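Local coordinates for periplasmic protein-probably involved in high-affinity Fe2+ transport (Escherichia coli F11, PDB 5I0Y) that binds copper in the periplasm at a site required for iron transport, and is probably part of a high-affinity Fe2+ uptake system, at residues 26-31 with 36-41; 45-50 with 85-90; 73-76 with 81-84. The protein carries 1 engineered substitution. All blocks are in the same frame, centred on the assembly; numbering follows the deposited sequence.

Following the chain from the N terminus, interaction 1 comes first: 26-31 folds back on 36-41 and closes the loop that connects strands 17-24 and 43-51. Interaction 2 opens next, at 45-50, and closes only at 85-90, joining strands 43-51 and 82-92 across the core. Interaction 3, the hairpin of 73-76 with 81-84, is nested within that long loop; no contacts cross. Interactions 1 and 2 meet in space where Met29 packs on Met88 and Met90 and Ile27 on Met90, beside the copper, and both touch the second subunit. Interaction 3, about 16 Å from interaction 2 between centres, joins strands 69-76 and 82-92, neighbours in the sheet.

Interaction 1 (26-31 with 36-41); sequences PIDMEP and LPAAKA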
loop_
_atom_site.group_PDB
_atom_site.type_symbol
_atom_site.label_atom_id
_atom_site.label_comp_id
_atom_site.label_asym_id
_atom_site.label_seq_id
_atom_site.Cartn_x
_atom_site.Cartn_y
_atom_site.Cartn_z
ATOM N N PRO B 26 -20.005 3.763 -9.645
ATOM C CA PRO B 26 -19.379 4.762 -8.800
ATOM C C PRO B 26 -19.522 4.387 -7.322
ATOM O O PRO B 26 -20.479 3.718 -6.911
ATOM C CB PRO B 26 -20.154 6.044 -9.116
ATOM C CG PRO B 26 -20.683 5.821 -10.510
ATOM C CD PRO B 26 -21.006 4.361 -10.561
ATOM N N ILE B 27 -18.517 4.782 -6.551
ATOM C CA ILE B 27 -18.436 4.463 -5.136
ATOM C C ILE B 27 -18.338 5.728 -4.295
ATOM O O ILE B 27 -18.117 6.827 -4.804
ATOM C CB ILE B 27 -17.232 3.529 -4.870
ATOM C CG1 ILE B 27 -15.883 4.175 -5.279
ATOM C CG2 ILE B 27 -17.443 2.204 -5.583
ATOM C CD1 ILE B 27 -15.291 5.140 -4.275
ATOM N N ASP B 28 -18.503 5.540 -2.987
ATOM C CA ASP B 28 -18.200 6.566 -2.002
ATOM C C ASP B 28 -16.899 6.218 -1.303
ATOM O O ASP B 28 -16.641 5.059 -0.998
ATOM C CB ASP B 28 -19.278 6.606 -0.907
ATOM C CG ASP B 28 -20.654 7.013 -1.403
ATOM O OD1 ASP B 28 -20.821 7.547 -2.521
ATOM O OD2 ASP B 28 -21.592 6.795 -0.601
ATOM N N MET B 29 -16.114 7.242 -1.024
ATOM C CA MET B 29 -14.857 7.072 -0.334
ATOM C C MET B 29 -14.685 8.063 0.804
ATOM O O MET B 29 -15.336 9.125 0.829
ATOM C CB MET B 29 -13.706 7.247 -1.331
ATOM C CG MET B 29 -13.421 8.702 -1.649
ATOM S SD MET B 29 -11.893 8.877 -2.573
ATOM C CE MET B 29 -11.670 10.647 -2.541
ATOM N N GLU B 30 -13.797 7.721 1.730
ATOM C CA GLU B 30 -13.390 8.644 2.786
ATOM C C GLU B 30 -12.192 9.456 2.280
ATOM O O GLU B 30 -11.308 8.896 1.643
ATOM C CB GLU B 30 -12.988 7.860 4.045
ATOM C CG GLU B 30 -12.669 8.746 5.254
ATOM C CD GLU B 30 -11.969 8.037 6.403
ATOM O OE1 GLU B 30 -11.986 6.803 6.469
ATOM O OE2 GLU B 30 -11.398 8.746 7.264
ATOM N N PRO B 31 -12.149 10.771 2.566
ATOM C CA PRO B 31 -13.184 11.557 3.243
ATOM C C PRO B 31 -14.284 11.974 2.285
ATOM O O PRO B 31 -14.042 12.116 1.084
ATOM C CB PRO B 31 -12.419 12.804 3.724
ATOM C CG PRO B 31 -10.972 12.452 3.604
ATOM C CD PRO B 31 -10.921 11.553 2.405
ATOM N N LEU B 36 -14.519 12.940 -7.363
ATOM C CA LEU B 36 -15.806 13.103 -8.044
ATOM C C LEU B 36 -16.912 12.358 -7.294
ATOM O O LEU B 36 -16.807 11.159 -7.070
ATOM C CB LEU B 36 -15.702 12.621 -9.495
ATOM C CG LEU B 36 -16.893 12.866 -10.429
ATOM C CD1 LEU B 36 -17.118 14.349 -10.730
ATOM C CD2 LEU B 36 -16.674 12.103 -11.728
ATOM N N PRO B 37 -17.980 13.070 -6.887
ATOM C CA PRO B 37 -19.041 12.361 -6.171
ATOM C C PRO B 37 -19.709 11.296 -7.033
ATOM O O PRO B 37 -19.840 11.474 -8.252
ATOM C CB PRO B 37 -20.046 13.467 -5.814
ATOM C CG PRO B 37 -19.304 14.747 -5.968
ATOM C CD PRO B 37 -18.247 14.517 -7.003
ATOM N N ALA B 38 -20.126 10.205 -6.407
ATOM C CA ALA B 38 -20.761 9.093 -7.106
ATOM C C ALA B 38 -21.920 9.525 -7.999
ATOM O O ALA B 38 -22.082 9.018 -9.107
ATOM C CB ALA B 38 -21.235 8.044 -6.116
ATOM N N ALA B 39 -22.723 10.468 -7.514
ATOM C CA ALA B 39 -23.903 10.903 -8.260
ATOM C C ALA B 39 -23.540 11.614 -9.557
ATOM O O ALA B 39 -24.376 11.700 -10.464
ATOM C CB ALA B 39 -24.793 11.787 -7.391
ATOM N N LYS B 40 -22.304 12.111 -9.636
ATOM C CA LYS B 40 -21.795 12.824 -10.814
ATOM C C LYS B 40 -20.841 11.999 -11.679
ATOM O O LYS B 40 -20.211 12.533 -12.609
ATOM C CB LYS B 40 -21.091 14.114 -10.398
ATOM C CG LYS B 40 -22.014 15.180 -9.815
ATOM C CD LYS B 40 -21.373 16.560 -9.866
ATOM C CE LYS B 40 -20.116 16.622 -9.009
ATOM N NZ LYS B 40 -19.316 17.868 -9.153
ATOM N N ALA B 41 -20.740 10.714 -11.362
ATOM C CA ALA B 41 -19.845 9.789 -12.053
ATOM C C ALA B 41 -20.644 8.706 -12.767
ATOM O O ALA B 41 -21.822 8.469 -12.464
ATOM C CB ALA B 41 -18.892 9.139 -11.048
HETATM O O HOH W 1 -19.480 9.861 -3.573
#
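Pro26 lays one side of its ring against Ala38 and Ala41, and this small apolar patch is the tight part of the contact. Its CB sits 3.8 Å from Ala38 CB, while its CG lies 3.8 Å from Ala41 CB. The same two ring carbons also rest on the backbone: Pro26 CB is 3.5 Å from Ala38 O, and Pro26 CG is 3.5 Å from Ala41 O. Alanine suits both places because its methyl is short enough for the ring carbons of Pro26 to reach the carbonyl oxygens of Ala38 and Ala41 as well, and the rigid ring offers a firm surface to pack on. The two alanines are brought to one side by a 3-10 turn at 38-40, in which Lys40 N bonds to Pro37 O and Ala41 N to Ala38 O.

Toward Asp28 the packing gives way to water. Ala38 CB still touches Ile27 O, but no hydrogen bond joins the segments directly. Instead, one water donates to Asp28 OD1 at 2.9 Å and accepts from Ala38 N, also at 2.9 Å. Asp28 carries CG beside its backbone N (chi1 -65°), which swings OD1 round toward Ala38. A carboxylate fits this exposed place, where the water can bridge it to Ala38 N as the turn begins. The buried side chain of Ile27 points away from 36-41 and lies near the copper.

Both segments belong to the loop between strands 17-24 and 43-51. Asn101 of strand 95-102 anchors it by donating from ND2 to Ile27 O and Leu36 O, and the second subunit also meets the loop: Asp129 of that subunit accepts from Asp28 N.

Interaction 2 (45-50 with 85-90); sequences LQADIH and GTFMPM. Engineered in segment 45-50: Gln46 (natural residue Glu). With CU (copper (II) ion), chain D.
In the buried core of the sandwich, the ring of Phe87 reaches from strand 82-92 to strand 43-51 and meets Leu45 and Ala47. Leu45 CD2 comes to the ring edge, in its plane, 3.8 Å from Phe87 CZ. Ala47 approaches obliquely, its CB 4.0 Å from Phe87 CE2, and the small methyl lets the ring come close to the strand. The backbone takes part too, Leu45 O lying 3.5 Å from Phe87 CE1. Phe87 holds CG beside its backbone N (chi1 -69°), which carries the ring toward Leu45 and Ala47.

These strands are not neighbours in the antiparallel sheet of this mixed beta sandwich: strand 95-102 runs between them, hydrogen-bonding to Leu45 and Ala47, so the ring bridges over it. Phe87 also packs edge-to-face with Tyr114, whose OH bonds to Gln46 O.

Gln46, an engineered residue replacing the natural Glu, alternates to the other side of its strand and faces a copper site shared across the dimer interface. Its NE2 stands 4.1 Å from the copper, too far to be a ligand. From 85-90 the ligand is Met90, with a thioether sulfur, a common ligand in protein copper sites; SD binds the metal at 2.2 Å. The other ligands are His44, His97 and His127 of the second subunit.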
loop_
_atom_site.group_PDB
_atom_site.type_symbol
_atom_site.label_atom_id
_atom_site.label_comp_id
_atom_site.label_asym_id
_atom_site.label_seq_id
_atom_site.Cartn_x
_atom_site.Cartn_y
_atom_site.Cartn_z
ATOM N N LEU B 45 -13.280 3.633 -11.976
ATOM C CA LEU B 45 -12.268 3.006 -12.815
ATOM C C LEU B 45 -11.073 2.635 -11.950
ATOM O O LEU B 45 -10.647 3.413 -11.102
ATOM C CB LEU B 45 -11.847 3.956 -13.945
ATOM C CG LEU B 45 -10.779 3.460 -14.939
ATOM C CD1 LEU B 45 -11.296 2.315 -15.796
ATOM C CD2 LEU B 45 -10.303 4.624 -15.801
ATOM N N GLN B 46 -10.536 1.451 -12.181
ATOM C CA GLN B 46 -9.526 0.903 -11.289
ATOM C C GLN B 46 -8.361 0.298 -12.050
ATOM O O GLN B 46 -8.525 -0.223 -13.165
ATOM C CB GLN B 46 -10.128 -0.227 -10.448
ATOM C CG GLN B 46 -11.109 0.188 -9.383
ATOM C CD GLN B 46 -11.421 -0.942 -8.416
ATOM O OE1 GLN B 46 -10.865 -2.053 -8.500
ATOM N NE2 GLN B 46 -12.278 -0.653 -7.484
ATOM N N ALA B 47 -7.201 0.316 -11.401
ATOM C CA ALA B 47 -6.047 -0.464 -11.813
ATOM C C ALA B 47 -5.850 -1.588 -10.817
ATOM O O ALA B 47 -5.737 -1.338 -9.609
ATOM C CB ALA B 47 -4.812 0.412 -11.867
ATOM N N ASP B 48 -5.881 -2.821 -11.314
ATOM C CA ASP B 48 -5.620 -4.007 -10.512
ATOM C C ASP B 48 -4.225 -4.466 -10.829
ATOM O O ASP B 48 -3.932 -4.856 -11.963
ATOM C CB ASP B 48 -6.600 -5.123 -10.839
ATOM C CG ASP B 48 -7.898 -4.976 -10.104
ATOM O OD1 ASP B 48 -7.961 -4.131 -9.185
ATOM O OD2 ASP B 48 -8.843 -5.728 -10.438
ATOM N N ILE B 49 -3.362 -4.410 -9.827
ATOM C CA ILE B 49 -1.934 -4.674 -10.031
ATOM C C ILE B 49 -1.372 -5.547 -8.913
ATOM O O ILE B 49 -1.381 -5.171 -7.742
ATOM C CB ILE B 49 -1.132 -3.360 -10.154
ATOM C CG1 ILE B 49 -1.655 -2.508 -11.327
ATOM C CG2 ILE B 49 0.350 -3.672 -10.333
ATOM C CD1 ILE B 49 -1.172 -1.080 -11.316
ATOM N N HIS B 50 -0.861 -6.711 -9.306
ATOM C CA HIS B 50 -0.301 -7.684 -8.350
ATOM C C HIS B 50 0.940 -8.321 -8.889
ATOM O O HIS B 50 1.093 -8.436 -10.104
ATOM C CB HIS B 50 -1.331 -8.754 -8.029
ATOM C CG HIS B 50 -2.580 -8.175 -7.446
ATOM N ND1 HIS B 50 -3.551 -7.620 -8.208
ATOM C CD2 HIS B 50 -2.983 -8.042 -6.128
ATOM C CE1 HIS B 50 -4.525 -7.156 -7.401
ATOM N NE2 HIS B 50 -4.166 -7.390 -6.132
ATOM N N GLY B 85 -6.663 11.949 -15.912
ATOM C CA GLY B 85 -6.875 12.054 -14.472
ATOM C C GLY B 85 -5.885 11.193 -13.718
ATOM O O GLY B 85 -4.971 10.609 -14.303
ATOM N N THR B 86 -6.022 11.174 -12.398
ATOM C CA THR B 86 -5.122 10.425 -11.536
ATOM C C THR B 86 -5.943 9.456 -10.694
ATOM O O THR B 86 -7.118 9.692 -10.406
ATOM C CB THR B 86 -4.353 11.359 -10.592
ATOM O OG1 THR B 86 -5.311 12.132 -9.858
ATOM C CG2 THR B 86 -3.430 12.283 -11.400
ATOM N N PHE B 87 -5.313 8.352 -10.334
ATOM C CA PHE B 87 -5.901 7.398 -9.381
ATOM C C PHE B 87 -5.343 7.655 -7.996
ATOM O O PHE B 87 -4.267 8.230 -7.830
ATOM C CB PHE B 87 -5.582 5.945 -9.754
ATOM C CG PHE B 87 -6.251 5.445 -11.014
ATOM C CD1 PHE B 87 -7.521 5.873 -11.396
ATOM C CD2 PHE B 87 -5.620 4.482 -11.777
ATOM C CE1 PHE B 87 -8.116 5.374 -12.543
ATOM C CE2 PHE B 87 -6.206 3.985 -12.926
ATOM C CZ PHE B 87 -7.466 4.417 -13.296
ATOM N N MET B 88 -6.108 7.224 -7.006
ATOM C CA MET B 88 -5.671 7.205 -5.612
ATOM C C MET B 88 -5.508 5.763 -5.151
ATOM O O MET B 88 -6.210 4.873 -5.637
ATOM C CB MET B 88 -6.778 7.778 -4.727
ATOM C CG MET B 88 -7.168 9.204 -5.005
ATOM S SD MET B 88 -8.813 9.467 -4.320
ATOM C CE MET B 88 -9.834 8.873 -5.677
ATOM N N PRO B 89 -4.644 5.523 -4.159
ATOM C CA PRO B 89 -4.667 4.237 -3.462
ATOM C C PRO B 89 -5.930 4.133 -2.614
ATOM O O PRO B 89 -6.334 5.121 -1.993
ATOM C CB PRO B 89 -3.410 4.272 -2.566
ATOM C CG PRO B 89 -2.713 5.545 -2.887
ATOM C CD PRO B 89 -3.705 6.461 -3.536
ATOM N N MET B 90 -6.554 2.957 -2.654
ATOM C CA MET B 90 -7.852 2.759 -2.010
ATOM C C MET B 90 -7.942 1.367 -1.440
ATOM O O MET B 90 -7.162 0.491 -1.779
ATOM C CB MET B 90 -8.984 2.925 -3.023
ATOM C CG MET B 90 -8.881 4.188 -3.846
ATOM S SD MET B 90 -10.366 4.604 -4.783
ATOM C CE MET B 90 -11.347 5.377 -3.520
HETATM CU CU CU D . -11.473 2.711 -5.308
#

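Interaction 3 (73-76 with 81-84); sequences TLVN and EKQE
Thr73 OG1 is gripped twice: it donates to Glu84 OE1 at 2.7 Å and also hydrogen-bonds to His115 NE2. The hydroxyl meets OE1 on the syn side, but 35° out of the carboxylate plane. Glu84 reaches it by bending at chi2 (-111°), which folds the carboxylate back alongside the threonine, so that Thr73 CG2 also lies 3.5 Å from Glu84 OE1. Threonine suits the place by combining the beta branching that strands accept well with a hydroxyl able to bond to both Glu84 and His115.

Thr73 and Glu84 form a non-hydrogen-bonded antiparallel pair, as do Val75 and Lys82, and these four side chains share one face of the sheet. The lysine's aliphatic carbons lie beside its neighbours: Lys82 CE is 4.0 Å from Val75 CG2, and Lys82 CD is 4.0 Å from Thr73 CG2. The long chain covers the methyls while keeping its charge at the surface.

Leu74 and Gln83, the hydrogen-bonded pair between them, point to the opposite face. Leu74 N bonds to Gln83 O at 2.8 Å, and Gln83 N returns to Leu74 O at 2.8 Å. Nearer the turn, Asn76 N bonds to Glu81 O at 2.9 Å. The Asn76 amide ties the turn to a neighbouring loop: ND2 donates to Met105 O, and OD1 accepts from Thr79 N within the turn.

This is the turn end of the beta hairpin of strands 69-76 and 82-92. Strand 108-117 adjoins 69-76 on its other side, bonding to Thr73 and Val75, while Leu74 packs into the interior against Tyr110 and Val112 of strand 108-117 and Ile102 of strand 95-102.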
loop_
_atom_site.group_PDB
_atom_site.type_symbol
_atom_site.label_atom_id
_atom_site.label_comp_id
_atom_site.label_asym_id
_atom_site.label_seq_id
_atom_site.Cartn_x
_atom_site.Cartn_y
_atom_site.Cartn_z
ATOM N N THR B 73 -5.054 8.082 -19.199
ATOM C CA THR B 73 -5.528 8.844 -20.352
ATOM C C THR B 73 -6.586 7.984 -21.011
ATOM O O THR B 73 -6.289 6.884 -21.460
ATOM C CB THR B 73 -4.395 9.144 -21.350
ATOM O OG1 THR B 73 -3.351 9.854 -20.676
ATOM C CG2 THR B 73 -4.919 9.994 -22.517
ATOM N N LEU B 74 -7.816 8.483 -21.037
ATOM C CA LEU B 74 -8.964 7.749 -21.537
ATOM C C LEU B 74 -9.436 8.403 -22.823
ATOM O O LEU B 74 -9.605 9.616 -22.879
ATOM C CB LEU B 74 -10.084 7.791 -20.484
ATOM C CG LEU B 74 -11.417 7.090 -20.758
ATOM C CD1 LEU B 74 -11.197 5.575 -20.814
ATOM C CD2 LEU B 74 -12.456 7.486 -19.704
ATOM N N VAL B 75 -9.653 7.584 -23.845
ATOM C CA VAL B 75 -10.051 8.097 -25.155
ATOM C C VAL B 75 -11.252 7.312 -25.648
ATOM O O VAL B 75 -11.226 6.087 -25.710
ATOM C CB VAL B 75 -8.889 8.032 -26.193
ATOM C CG1 VAL B 75 -9.330 8.554 -27.560
ATOM C CG2 VAL B 75 -7.663 8.794 -25.705
ATOM N N ASN B 76 -12.323 8.023 -25.984
ATOM C CA ASN B 76 -13.420 7.418 -26.707
ATOM C C ASN B 76 -12.976 7.419 -28.179
ATOM O O ASN B 76 -12.851 8.482 -28.808
ATOM C CB ASN B 76 -14.719 8.206 -26.486
ATOM C CG ASN B 76 -15.879 7.653 -27.283
ATOM O OD1 ASN B 76 -15.705 7.212 -28.422
ATOM N ND2 ASN B 76 -17.081 7.685 -26.699
ATOM N N GLU B 81 -13.042 11.984 -28.100
ATOM C CA GLU B 81 -13.003 12.725 -26.834
ATOM C C GLU B 81 -11.996 12.092 -25.860
ATOM O O GLU B 81 -11.925 10.867 -25.737
ATOM C CB GLU B 81 -14.389 12.813 -26.191
ATOM C CG GLU B 81 -14.489 13.960 -25.189
ATOM C CD GLU B 81 -15.799 13.993 -24.432
ATOM O OE1 GLU B 81 -16.789 13.389 -24.883
ATOM O OE2 GLU B 81 -15.842 14.635 -23.367
ATOM N N LYS B 82 -11.224 12.943 -25.196
ATOM C CA LYS B 82 -10.140 12.506 -24.318
ATOM C C LYS B 82 -10.305 13.067 -22.905
ATOM O O LYS B 82 -10.778 14.187 -22.723
ATOM C CB LYS B 82 -8.803 12.973 -24.891
ATOM C CG LYS B 82 -7.583 12.552 -24.077
ATOM C CD LYS B 82 -6.289 13.056 -24.693
ATOM C CE LYS B 82 -6.027 12.382 -26.031
ATOM N NZ LYS B 82 -4.971 13.082 -26.814
ATOM N N GLN B 83 -9.912 12.274 -21.910
ATOM C CA GLN B 83 -9.953 12.694 -20.512
ATOM C C GLN B 83 -8.702 12.174 -19.839
ATOM O O GLN B 83 -8.280 11.042 -20.090
ATOM C CB GLN B 83 -11.194 12.104 -19.840
ATOM C CG GLN B 83 -11.434 12.538 -18.400
ATOM C CD GLN B 83 -12.554 11.742 -17.764
ATOM O OE1 GLN B 83 -13.662 11.670 -18.295
ATOM N NE2 GLN B 83 -12.263 11.109 -16.648
ATOM N N GLU B 84 -8.094 13.010 -19.006
ATOM C CA GLU B 84 -6.928 12.632 -18.222
ATOM C C GLU B 84 -7.277 12.776 -16.751
ATOM O O GLU B 84 -8.103 13.619 -16.378
ATOM C CB GLU B 84 -5.724 13.527 -18.538
ATOM C CG GLU B 84 -5.643 14.052 -19.967
ATOM C CD GLU B 84 -4.505 13.465 -20.789
ATOM O OE1 GLU B 84 -3.827 12.507 -20.346
ATOM O OE2 GLU B 84 -4.296 13.967 -21.915
#